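Local coordinates for protein Alp7A (Bacillus subtilis, PDB 5EC0) that is an actin-like protein that binds adenine nucleotide, here as ADP, and probably assembles into cytoskeletal filaments that help segregate plasmids in the bacterium, at residues A[27-32]-A[261-266]; A[244-249]-A[299-304]; A[257-262]-A[289-294]; A[267-272]-A[293-298]. All blocks are in the same frame, centred on the assembly; numbering follows the deposited sequence.

Contact 1: residues A[27-32]-A[261-266]; sequences PTNVVE and SVRELE. With ADP (adenosine-5'-diphosphate), chain D.
Pro-27 and Arg-263 have the nearest backbones here, yet their CA atoms stay 11.3 Å apart, so only a long side chain can span the interval between strand 22-33 and the first turn of helix 262-272. Arginine suits that task. With CG anti to the backbone N (chi1 -180°) and the chain extended as far as NE, Arg-263 carries its guanidinium straight out from the helix. Arg-263 NH2 ends 4.0 Å from Pro-27 CB, which lies at the guanidinium edge near its plane, and the proline ring crosses the arginine chain at about a right angle. The Asn-29 side chain slides past Arg-263 in the opposite direction. The charge itself is paired with Glu-76, which forms a salt bridge with NH1. In the two-domain actin fold this amounts to a thin bridge, burying just 77 Å², from the N-terminal sheet to the C-terminal part of the chain near the nucleotide. Ser-261 is the N-cap of the helix, its OG accepting from Glu-264 N at 3.2 Å in a nearly straight bond (168°). One turn into the helix, Glu-266 reaches the nucleotide: its OE2 accepts from the ribose hydroxyl O3' of ADP at 2.6 Å, a carboxylate being a natural acceptor for a sugar hydroxyl.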
# COMPACT_ATOMS: atom_id res chain seq x y z
N PRO A 27 -1.34 -2.03 10.43
CA PRO A 27 -0.73 -3.33 10.12
C PRO A 27 -1.76 -4.23 9.45
O PRO A 27 -2.94 -4.14 9.79
CB PRO A 27 -0.32 -3.87 11.49
CG PRO A 27 -0.15 -2.65 12.33
CD PRO A 27 -1.14 -1.64 11.83
N THR A 28 -1.33 -5.08 8.52
CA THR A 28 -2.25 -5.89 7.71
C THR A 28 -2.91 -7.04 8.48
O THR A 28 -3.96 -7.54 8.08
CB THR A 28 -1.51 -6.45 6.46
OG1 THR A 28 -1.06 -5.35 5.65
CG2 THR A 28 -2.40 -7.33 5.61
N ASN A 29 -2.31 -7.45 9.59
CA ASN A 29 -2.81 -8.57 10.38
C ASN A 29 -4.27 -8.53 10.77
O ASN A 29 -4.76 -7.52 11.29
CB ASN A 29 -1.98 -8.70 11.66
CG ASN A 29 -0.51 -8.75 11.38
OD1 ASN A 29 0.19 -7.75 11.53
ND2 ASN A 29 -0.02 -9.90 10.95
N VAL A 30 -4.96 -9.63 10.51
CA VAL A 30 -6.32 -9.87 10.99
C VAL A 30 -6.36 -11.25 11.63
O VAL A 30 -6.08 -12.25 10.97
CB VAL A 30 -7.36 -9.81 9.86
CG1 VAL A 30 -8.72 -10.32 10.37
CG2 VAL A 30 -7.47 -8.41 9.30
N VAL A 31 -6.68 -11.31 12.92
CA VAL A 31 -6.77 -12.59 13.60
C VAL A 31 -8.20 -12.86 14.04
O VAL A 31 -8.79 -12.06 14.77
CB VAL A 31 -5.82 -12.64 14.81
CG1 VAL A 31 -6.08 -13.87 15.66
CG2 VAL A 31 -4.37 -12.63 14.34
N GLU A 32 -8.76 -13.98 13.59
CA GLU A 32 -10.11 -14.33 13.99
C GLU A 32 -10.10 -15.08 15.30
O GLU A 32 -9.37 -16.07 15.48
CB GLU A 32 -10.80 -15.17 12.92
CG GLU A 32 -12.14 -15.72 13.39
CD GLU A 32 -13.01 -16.27 12.26
OE1 GLU A 32 -14.23 -16.39 12.46
OE2 GLU A 32 -12.47 -16.58 11.18
N SER A 261 13.22 -11.19 14.79
CA SER A 261 12.23 -11.35 13.75
C SER A 261 12.59 -10.47 12.57
O SER A 261 13.27 -9.46 12.72
CB SER A 261 10.83 -11.00 14.26
OG SER A 261 10.57 -9.62 14.15
N VAL A 262 12.12 -10.85 11.39
CA VAL A 262 12.40 -10.09 10.20
C VAL A 262 11.67 -8.75 10.25
O VAL A 262 12.11 -7.76 9.66
CB VAL A 262 12.03 -10.87 8.92
CG1 VAL A 262 10.54 -10.82 8.66
CG2 VAL A 262 12.78 -10.32 7.74
N ARG A 263 10.56 -8.71 10.98
CA ARG A 263 9.76 -7.50 11.08
C ARG A 263 10.53 -6.41 11.82
O ARG A 263 10.50 -5.25 11.43
CB ARG A 263 8.43 -7.80 11.77
CG ARG A 263 7.51 -6.61 11.93
CD ARG A 263 6.38 -6.93 12.90
NE ARG A 263 5.40 -5.86 12.99
CZ ARG A 263 4.33 -5.77 12.21
NH1 ARG A 263 4.10 -6.69 11.28
NH2 ARG A 263 3.48 -4.76 12.36
N GLU A 264 11.23 -6.81 12.88
CA GLU A 264 12.14 -5.91 13.59
C GLU A 264 13.23 -5.34 12.67
O GLU A 264 13.52 -4.14 12.67
CB GLU A 264 12.81 -6.64 14.76
CG GLU A 264 11.93 -6.82 16.00
CD GLU A 264 12.56 -7.77 17.02
OE1 GLU A 264 13.80 -7.78 17.16
OE2 GLU A 264 11.80 -8.52 17.68
N LEU A 265 13.87 -6.21 11.89
CA LEU A 265 14.97 -5.76 11.03
C LEU A 265 14.43 -4.82 9.95
O LEU A 265 15.01 -3.78 9.65
CB LEU A 265 15.67 -6.96 10.41
CG LEU A 265 16.70 -6.68 9.32
CD1 LEU A 265 17.90 -5.93 9.89
CD2 LEU A 265 17.12 -7.99 8.68
N GLU A 266 13.29 -5.21 9.39
CA GLU A 266 12.56 -4.38 8.43
C GLU A 266 12.24 -3.00 8.99
O GLU A 266 12.43 -2.00 8.31
CB GLU A 266 11.29 -5.11 8.01
CG GLU A 266 10.37 -4.36 7.06
CD GLU A 266 9.03 -5.06 6.91
OE1 GLU A 266 8.51 -5.55 7.94
OE2 GLU A 266 8.52 -5.13 5.78
PB ADP D . 4.11 -4.73 0.23
O1B ADP D . 2.70 -4.16 0.18
O2B ADP D . 4.38 -5.93 -0.67
O3B ADP D . 4.69 -4.95 1.61
PA ADP D . 5.10 -2.01 0.15
O1A ADP D . 4.04 -1.74 1.20
O2A ADP D . 5.25 -1.08 -1.04
O3A ADP D . 5.01 -3.54 -0.39
O5' ADP D . 6.52 -2.11 0.87
C5' ADP D . 6.67 -2.48 2.23
C4' ADP D . 8.09 -2.07 2.57
O4' ADP D . 8.12 -0.66 2.70
C3' ADP D . 8.60 -2.61 3.89
O3' ADP D . 9.40 -3.78 3.68
C2' ADP D . 9.45 -1.49 4.45
O2' ADP D . 10.82 -1.91 4.38
C1' ADP D . 9.23 -0.31 3.52
N9 ADP D . 8.93 0.97 4.21
C8 ADP D . 9.54 2.13 3.90
N7 ADP D . 9.09 3.14 4.67
C5 ADP D . 8.15 2.63 5.49
C6 ADP D . 7.30 3.19 6.55
N6 ADP D . 7.38 4.52 6.85
N1 ADP D . 6.45 2.35 7.18
C2 ADP D . 6.40 1.04 6.86
N3 ADP D . 7.15 0.44 5.90
C4 ADP D . 8.05 1.19 5.19

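Contact 2: residues A[244-249]-A[299-304]; sequences LAHLEK and LKEYTE
His-246 and Tyr-302, whose CA atoms are 7.4 Å apart, mark the place where helix 243-254 packs against helix 292-313 in the C-terminal part of this actin-like fold. At the start of the first segment, Leu-244 points away from the partner helix; its backbone bonds to Gly-215, a residue that binds ADP, and its side chain rests on Glu-266. Two residues on, His-246 does most of the work. Its CG stands anti to the backbone N (chi1 -178°), which sends the imidazole across to the other helix and lays one face over Tyr-302 CB. That CH-pi contact is well centred, with Tyr-302 CB 3.8 Å from the centroid of the His-246 ring and 12° off the normal. The phenol ring follows obliquely, Tyr-302 CD1 lying 3.7 Å from His-246 CG and the two planes 58° apart. Histidine combines a flat face for packing with a polar rim, and the rim is used: NE2 hydrogen-bonds to Ser-298. The Glu-301 carboxylate hovers nearby, OE1 being 4.1 Å from His-246 CE1, and might favour a protonated imidazole. Leu-247 comes next and packs on Val-262 and Ile-269 of helix 262-272. Within helix 292-313, Leu-299 O accepts from opposite faces of its carbonyl plane, from Thr-303 N and from Thr-303 OG1, the latter at 2.8 Å.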
# COMPACT_ATOMS: atom_id res chain seq x y z
N LEU A 244 11.54 -9.61 1.64
CA LEU A 244 11.46 -10.11 3.01
C LEU A 244 12.30 -11.37 3.22
O LEU A 244 12.89 -11.56 4.28
CB LEU A 244 10.00 -10.37 3.40
CG LEU A 244 9.21 -9.09 3.64
CD1 LEU A 244 7.75 -9.39 3.80
CD2 LEU A 244 9.75 -8.36 4.86
N ALA A 245 12.36 -12.22 2.20
CA ALA A 245 13.17 -13.42 2.29
C ALA A 245 14.63 -13.02 2.33
O ALA A 245 15.45 -13.66 2.99
CB ALA A 245 12.90 -14.36 1.13
N HIS A 246 14.95 -11.93 1.64
CA HIS A 246 16.33 -11.46 1.59
C HIS A 246 16.73 -10.90 2.96
O HIS A 246 17.87 -11.07 3.40
CB HIS A 246 16.49 -10.40 0.50
CG HIS A 246 17.89 -9.89 0.36
ND1 HIS A 246 18.77 -10.38 -0.57
CD2 HIS A 246 18.55 -8.92 1.04
CE1 HIS A 246 19.93 -9.73 -0.47
NE2 HIS A 246 19.82 -8.84 0.50
N LEU A 247 15.79 -10.27 3.65
CA LEU A 247 16.05 -9.74 4.98
C LEU A 247 16.19 -10.86 6.02
O LEU A 247 17.06 -10.81 6.89
CB LEU A 247 14.95 -8.77 5.40
CG LEU A 247 14.93 -7.38 4.74
CD1 LEU A 247 14.12 -6.38 5.57
CD2 LEU A 247 16.34 -6.87 4.50
N GLU A 248 15.34 -11.87 5.93
CA GLU A 248 15.33 -12.91 6.94
C GLU A 248 16.56 -13.79 6.77
O GLU A 248 17.06 -14.36 7.73
CB GLU A 248 14.02 -13.72 6.87
CG GLU A 248 13.98 -15.03 7.67
CD GLU A 248 13.83 -14.83 9.19
OE1 GLU A 248 13.93 -13.68 9.67
OE2 GLU A 248 13.62 -15.84 9.90
N LYS A 249 17.06 -13.88 5.54
CA LYS A 249 18.30 -14.61 5.33
C LYS A 249 19.46 -13.80 5.89
O LYS A 249 20.39 -14.35 6.48
CB LYS A 249 18.52 -14.91 3.85
CG LYS A 249 19.78 -15.70 3.56
CD LYS A 249 19.84 -16.09 2.09
CE LYS A 249 20.93 -17.12 1.82
NZ LYS A 249 22.32 -16.58 1.98
N LEU A 299 21.73 -4.41 1.11
CA LEU A 299 20.75 -3.72 0.28
C LEU A 299 21.27 -3.52 -1.14
O LEU A 299 20.50 -3.53 -2.09
CB LEU A 299 20.37 -2.37 0.89
CG LEU A 299 19.54 -2.44 2.18
CD1 LEU A 299 19.04 -1.05 2.58
CD2 LEU A 299 18.37 -3.42 2.02
N LYS A 300 22.58 -3.34 -1.27
CA LYS A 300 23.16 -3.13 -2.59
C LYS A 300 23.08 -4.41 -3.40
O LYS A 300 22.73 -4.37 -4.58
CB LYS A 300 24.61 -2.65 -2.49
CG LYS A 300 25.14 -2.03 -3.80
CD LYS A 300 26.64 -1.82 -3.75
CE LYS A 300 27.20 -1.44 -5.11
NZ LYS A 300 28.69 -1.39 -5.05
N GLU A 301 23.37 -5.54 -2.75
CA GLU A 301 23.18 -6.87 -3.36
C GLU A 301 21.78 -7.03 -3.93
O GLU A 301 21.61 -7.36 -5.11
CB GLU A 301 23.42 -8.00 -2.35
CG GLU A 301 24.82 -8.14 -1.80
CD GLU A 301 24.89 -9.16 -0.67
OE1 GLU A 301 24.03 -10.07 -0.64
OE2 GLU A 301 25.78 -9.02 0.19
N TYR A 302 20.78 -6.80 -3.08
CA TYR A 302 19.39 -6.93 -3.47
C TYR A 302 19.06 -6.00 -4.63
O TYR A 302 18.42 -6.41 -5.60
CB TYR A 302 18.46 -6.64 -2.27
CG TYR A 302 17.00 -6.87 -2.59
CD1 TYR A 302 16.48 -8.16 -2.65
CD2 TYR A 302 16.15 -5.80 -2.86
CE1 TYR A 302 15.13 -8.38 -2.96
CE2 TYR A 302 14.81 -6.00 -3.17
CZ TYR A 302 14.31 -7.30 -3.23
OH TYR A 302 12.99 -7.53 -3.54
N THR A 303 19.51 -4.75 -4.55
CA THR A 303 19.25 -3.76 -5.59
C THR A 303 19.84 -4.20 -6.93
O THR A 303 19.22 -4.03 -7.99
CB THR A 303 19.82 -2.38 -5.17
OG1 THR A 303 19.18 -1.96 -3.96
CG2 THR A 303 19.59 -1.33 -6.25
N GLU A 304 21.03 -4.81 -6.90
CA GLU A 304 21.65 -5.31 -8.11
C GLU A 304 20.75 -6.37 -8.77
O GLU A 304 20.58 -6.39 -9.98
CB GLU A 304 23.06 -5.85 -7.81
CG GLU A 304 24.16 -4.83 -8.18
CD GLU A 304 25.46 -5.01 -7.42
OE1 GLU A 304 25.51 -5.84 -6.49
OE2 GLU A 304 26.45 -4.32 -7.76

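Contact 3: residues A[257-262]-A[289-294]; sequences EHFDSV and FDLTDI
The imidazole of His-258 is met on two sides: Phe-289 stands at its edge and Leu-291 lies over a face. His-258 CG lies anti to the carbonyl carbon (chi1 -66°), which directs the ring toward 289-294. Against Phe-289 the pair is an offset edge-to-face one, the histidine edge directed toward the phenyl face with planes at 69° and centroids 5.2 Å apart. His-258 NE2 leads the approach, 3.6 Å from Phe-289 CG and displaced from the middle of the phenyl ring. Leu-291 supplies a CH-pi contact, its CD2 3.9 Å from the imidazole centroid and near the normal. The branched leucine can serve two rings at once: its other methyl, Leu-291 CD1, comes within 3.8 Å of Phe-259 CE2, the two side chains arriving from opposite directions. A histidine fits at this partly exposed position because its flat carbon surface can pack while it keeps a polar rim; Phe-259, farther in, is wholly apolar. Asp-290 forms an Asx turn, OD1 accepting from Thr-292 N at 2.8 Å, and the same oxygen takes Thr-292 OG1 at 2.6 Å on its syn side, tilted 24° out of the carboxylate plane. The turn lies at the junction of strand 288-290 and helix 292-313, with Leu-291 as N-cap. That strand pairs with strand 279-281, whose Arg-280 donates to His-258 O, while Phe-259 and Leu-291 both pack inward on Phe-268 of helix 262-272.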
# COMPACT_ATOMS: atom_id res chain seq x y z
N GLU A 257 22.01 -11.57 16.56
CA GLU A 257 22.22 -10.93 17.85
C GLU A 257 21.26 -9.75 18.04
O GLU A 257 20.89 -9.41 19.16
CB GLU A 257 23.65 -10.42 17.93
CG GLU A 257 24.67 -11.36 17.31
CD GLU A 257 26.05 -10.75 17.26
OE1 GLU A 257 26.19 -9.55 17.53
OE2 GLU A 257 27.00 -11.48 16.91
N HIS A 258 20.88 -9.13 16.93
CA HIS A 258 20.24 -7.82 16.97
C HIS A 258 18.74 -7.85 16.67
O HIS A 258 18.03 -6.90 16.98
CB HIS A 258 20.94 -6.89 15.99
CG HIS A 258 22.35 -6.57 16.37
ND1 HIS A 258 23.43 -7.24 15.83
CD2 HIS A 258 22.86 -5.67 17.23
CE1 HIS A 258 24.55 -6.75 16.35
NE2 HIS A 258 24.22 -5.80 17.20
N PHE A 259 18.27 -8.94 16.07
CA PHE A 259 16.87 -9.05 15.65
C PHE A 259 16.35 -10.49 15.79
O PHE A 259 16.98 -11.44 15.33
CB PHE A 259 16.72 -8.56 14.21
CG PHE A 259 17.27 -7.18 13.99
CD1 PHE A 259 16.53 -6.06 14.33
CD2 PHE A 259 18.54 -7.01 13.47
CE1 PHE A 259 17.04 -4.79 14.14
CE2 PHE A 259 19.06 -5.74 13.28
CZ PHE A 259 18.31 -4.63 13.62
N ASP A 260 15.19 -10.63 16.44
CA ASP A 260 14.58 -11.94 16.64
C ASP A 260 13.52 -12.20 15.58
O ASP A 260 12.98 -13.30 15.49
CB ASP A 260 13.96 -12.05 18.03
CG ASP A 260 14.98 -11.90 19.13
OD1 ASP A 260 16.18 -12.11 18.83
OD2 ASP A 260 14.59 -11.58 20.27
N SER A 261 13.22 -11.19 14.79
CA SER A 261 12.23 -11.35 13.75
C SER A 261 12.59 -10.47 12.57
O SER A 261 13.27 -9.46 12.72
CB SER A 261 10.83 -11.00 14.26
OG SER A 261 10.57 -9.62 14.15
N VAL A 262 12.12 -10.85 11.39
CA VAL A 262 12.40 -10.09 10.20
C VAL A 262 11.67 -8.75 10.25
O VAL A 262 12.11 -7.76 9.66
CB VAL A 262 12.03 -10.87 8.92
CG1 VAL A 262 10.54 -10.82 8.66
CG2 VAL A 262 12.78 -10.32 7.74
N PHE A 289 25.57 -0.16 18.66
CA PHE A 289 26.01 -1.08 17.61
C PHE A 289 25.79 -0.48 16.24
O PHE A 289 24.65 -0.35 15.78
CB PHE A 289 25.27 -2.43 17.76
CG PHE A 289 25.41 -3.04 19.12
CD1 PHE A 289 24.51 -2.72 20.13
CD2 PHE A 289 26.47 -3.89 19.42
CE1 PHE A 289 24.63 -3.26 21.40
CE2 PHE A 289 26.60 -4.43 20.69
CZ PHE A 289 25.69 -4.12 21.68
N ASP A 290 26.88 -0.08 15.59
CA ASP A 290 26.83 0.43 14.23
C ASP A 290 26.64 -0.74 13.27
O ASP A 290 27.53 -1.58 13.13
CB ASP A 290 28.10 1.23 13.88
CG ASP A 290 27.99 1.97 12.55
OD1 ASP A 290 27.21 1.55 11.68
OD2 ASP A 290 28.72 2.97 12.36
N LEU A 291 25.48 -0.79 12.63
CA LEU A 291 25.16 -1.88 11.72
C LEU A 291 25.18 -1.40 10.26
O LEU A 291 24.78 -2.15 9.38
CB LEU A 291 23.78 -2.46 12.05
CG LEU A 291 23.60 -3.14 13.41
CD1 LEU A 291 22.19 -3.67 13.58
CD2 LEU A 291 24.60 -4.26 13.57
N THR A 292 25.66 -0.18 10.03
CA THR A 292 25.56 0.48 8.73
C THR A 292 26.17 -0.30 7.57
O THR A 292 25.51 -0.50 6.55
CB THR A 292 26.22 1.87 8.73
OG1 THR A 292 25.76 2.63 9.86
CG2 THR A 292 25.91 2.61 7.44
N ASP A 293 27.42 -0.71 7.72
CA ASP A 293 28.14 -1.42 6.66
C ASP A 293 27.42 -2.70 6.26
O ASP A 293 27.28 -3.00 5.06
CB ASP A 293 29.57 -1.77 7.09
CG ASP A 293 30.51 -0.57 7.08
OD1 ASP A 293 30.17 0.46 6.44
OD2 ASP A 293 31.59 -0.68 7.70
N ILE A 294 26.97 -3.46 7.25
CA ILE A 294 26.35 -4.75 7.00
C ILE A 294 25.08 -4.57 6.19
O ILE A 294 24.78 -5.33 5.26
CB ILE A 294 26.04 -5.49 8.31
CG1 ILE A 294 27.35 -5.94 8.98
CG2 ILE A 294 25.09 -6.68 8.07
CD1 ILE A 294 27.15 -6.78 10.20

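Contact 4: residues A[267-272]-A[293-298]; sequences KFIYSN and DIIKKS. With ADP (adenosine-5'-diphosphate), chain D.
Helix 262-272, which carries the tyrosine that covers the adenine of ADP, packs on helix 292-313 through Phe-268, Ile-269 and Ile-295. The CA atoms of Ile-269 and Ile-295 are 8.0 Å apart, a distance that short aliphatic branches can fill, and all three side chains are buried. Ile-295 divides its two branches between the partners. Ile-295 CD1 meets the edge of the Phe-268 ring, 3.5 Å from Phe-268 CE2 and near the ring plane, while Ile-295 CG2 lies 4.1 Å from Ile-269 CG1. A beta-branched, wholly apolar residue suits such a double role. At the end of the helix, Asn-272 turns its amide back on the preceding turn: Asn-272 ND2 donates to a lone pair of Phe-268 O at 2.9 Å, in the carbonyl plane. Tyr-270 faces the nucleotide instead. Its CG sits between the backbone N and the carbonyl carbon (chi1 69°), a turn that brings the phenol flat over the base, with Tyr-270 CE1 3.4 Å from ADP N1. Lys-267 O lies over the centre of the opposite face. Adenine covered by a side chain from the C-terminal half belongs to the interdomain nucleotide site of the actin-like ATPase fold.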
# COMPACT_ATOMS: atom_id res chain seq x y z
N LYS A 267 11.77 -2.93 10.24
CA LYS A 267 11.42 -1.66 10.86
C LYS A 267 12.65 -0.79 11.13
O LYS A 267 12.63 0.41 10.86
CB LYS A 267 10.66 -1.88 12.17
CG LYS A 267 10.29 -0.59 12.89
CD LYS A 267 9.41 -0.83 14.11
CE LYS A 267 9.02 0.48 14.79
NZ LYS A 267 8.07 0.27 15.93
N PHE A 268 13.70 -1.39 11.68
CA PHE A 268 14.97 -0.70 11.87
C PHE A 268 15.52 -0.11 10.56
O PHE A 268 16.01 1.02 10.53
CB PHE A 268 15.99 -1.66 12.49
CG PHE A 268 17.37 -1.08 12.63
CD1 PHE A 268 17.66 -0.21 13.67
CD2 PHE A 268 18.37 -1.42 11.74
CE1 PHE A 268 18.94 0.32 13.81
CE2 PHE A 268 19.64 -0.89 11.87
CZ PHE A 268 19.93 -0.02 12.91
N ILE A 269 15.43 -0.87 9.47
CA ILE A 269 15.96 -0.40 8.18
C ILE A 269 15.24 0.84 7.63
O ILE A 269 15.89 1.84 7.36
CB ILE A 269 15.92 -1.51 7.13
CG1 ILE A 269 17.02 -2.53 7.43
CG2 ILE A 269 16.12 -0.94 5.75
CD1 ILE A 269 17.07 -3.71 6.48
N TYR A 270 13.92 0.82 7.48
CA TYR A 270 13.26 2.00 6.91
C TYR A 270 13.28 3.17 7.89
O TYR A 270 13.38 4.32 7.47
CB TYR A 270 11.82 1.70 6.43
CG TYR A 270 10.76 1.40 7.47
CD1 TYR A 270 10.18 2.41 8.24
CD2 TYR A 270 10.27 0.10 7.63
CE1 TYR A 270 9.17 2.13 9.19
CE2 TYR A 270 9.27 -0.19 8.57
CZ TYR A 270 8.73 0.82 9.33
OH TYR A 270 7.75 0.51 10.25
N SER A 271 13.23 2.88 9.18
CA SER A 271 13.44 3.91 10.19
C SER A 271 14.82 4.55 10.10
O SER A 271 14.96 5.73 10.41
CB SER A 271 13.25 3.36 11.61
OG SER A 271 12.09 2.56 11.71
N ASN A 272 15.84 3.79 9.67
CA ASN A 272 17.23 4.26 9.78
C ASN A 272 17.99 4.43 8.47
O ASN A 272 19.05 5.07 8.45
CB ASN A 272 18.04 3.32 10.67
CG ASN A 272 17.76 3.53 12.12
OD1 ASN A 272 18.44 4.31 12.79
ND2 ASN A 272 16.74 2.85 12.64
N ASP A 293 27.42 -0.71 7.72
CA ASP A 293 28.14 -1.42 6.66
C ASP A 293 27.42 -2.70 6.26
O ASP A 293 27.28 -3.00 5.06
CB ASP A 293 29.57 -1.77 7.09
CG ASP A 293 30.51 -0.57 7.08
OD1 ASP A 293 30.17 0.46 6.44
OD2 ASP A 293 31.59 -0.68 7.70
N ILE A 294 26.97 -3.46 7.25
CA ILE A 294 26.35 -4.75 7.00
C ILE A 294 25.08 -4.57 6.19
O ILE A 294 24.78 -5.33 5.26
CB ILE A 294 26.04 -5.49 8.31
CG1 ILE A 294 27.35 -5.94 8.98
CG2 ILE A 294 25.09 -6.68 8.07
CD1 ILE A 294 27.15 -6.78 10.20
N ILE A 295 24.34 -3.52 6.52
CA ILE A 295 23.05 -3.31 5.93
C ILE A 295 23.13 -2.72 4.51
O ILE A 295 22.52 -3.26 3.59
CB ILE A 295 22.20 -2.44 6.85
CG1 ILE A 295 21.93 -3.21 8.15
CG2 ILE A 295 20.92 -2.06 6.16
CD1 ILE A 295 21.06 -2.49 9.14
N LYS A 296 23.89 -1.64 4.32
CA LYS A 296 23.99 -1.04 2.99
C LYS A 296 24.55 -2.03 1.99
O LYS A 296 24.16 -2.04 0.83
CB LYS A 296 24.83 0.24 3.00
CG LYS A 296 24.28 1.31 3.92
CD LYS A 296 24.63 2.72 3.49
CE LYS A 296 23.94 3.74 4.40
NZ LYS A 296 23.92 5.13 3.86
N LYS A 297 25.45 -2.89 2.46
CA LYS A 297 26.04 -3.92 1.61
C LYS A 297 24.97 -4.92 1.17
O LYS A 297 24.86 -5.24 -0.01
CB LYS A 297 27.18 -4.63 2.34
CG LYS A 297 27.85 -5.73 1.54
CD LYS A 297 29.10 -6.23 2.26
CE LYS A 297 29.60 -7.54 1.69
NZ LYS A 297 30.84 -7.99 2.39
N SER A 298 24.17 -5.40 2.13
CA SER A 298 23.08 -6.31 1.80
C SER A 298 22.03 -5.68 0.88
O SER A 298 21.49 -6.34 -0.02
CB SER A 298 22.40 -6.80 3.08
OG SER A 298 21.45 -7.80 2.77
PB ADP D . 4.11 -4.73 0.23
O1B ADP D . 2.70 -4.16 0.18
O2B ADP D . 4.38 -5.93 -0.67
O3B ADP D . 4.69 -4.95 1.61
PA ADP D . 5.10 -2.01 0.15
O1A ADP D . 4.04 -1.74 1.20
O2A ADP D . 5.25 -1.08 -1.04
O3A ADP D . 5.01 -3.54 -0.39
O5' ADP D . 6.52 -2.11 0.87
C5' ADP D . 6.67 -2.48 2.23
C4' ADP D . 8.09 -2.07 2.57
O4' ADP D . 8.12 -0.66 2.70
C3' ADP D . 8.60 -2.61 3.89
O3' ADP D . 9.40 -3.78 3.68
C2' ADP D . 9.45 -1.49 4.45
O2' ADP D . 10.82 -1.91 4.38
C1' ADP D . 9.23 -0.31 3.52
N9 ADP D . 8.93 0.97 4.21
C8 ADP D . 9.54 2.13 3.90
N7 ADP D . 9.09 3.14 4.67
C5 ADP D . 8.15 2.63 5.49
C6 ADP D . 7.30 3.19 6.55
N6 ADP D . 7.38 4.52 6.85
N1 ADP D . 6.45 2.35 7.18
C2 ADP D . 6.40 1.04 6.86
N3 ADP D . 7.15 0.44 5.90
C4 ADP D . 8.05 1.19 5.19

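Overall arrangement
From the N terminus, the chain leaves strand 22-33 and returns to it more than two hundred residues later, at the start of helix 262-272, where contact 1 closes the longest loop and joins the N-terminal sheet to the C-terminal part. Contact 2 opens inside that loop, on helix 243-254, and closes beyond it on helix 292-313, so the two cross. The first segment of contact 3 ends on Ser-261 and Val-262, with which the second segment of contact 1 begins; contact 4 opens after it, and their second segments share Asp-293 and Ile-294, within the span of contact 2. Together contacts 2, 3 and 4 tie three successive helices and a small hairpin into one unit, while contacts 1 and 4 both reach ADP.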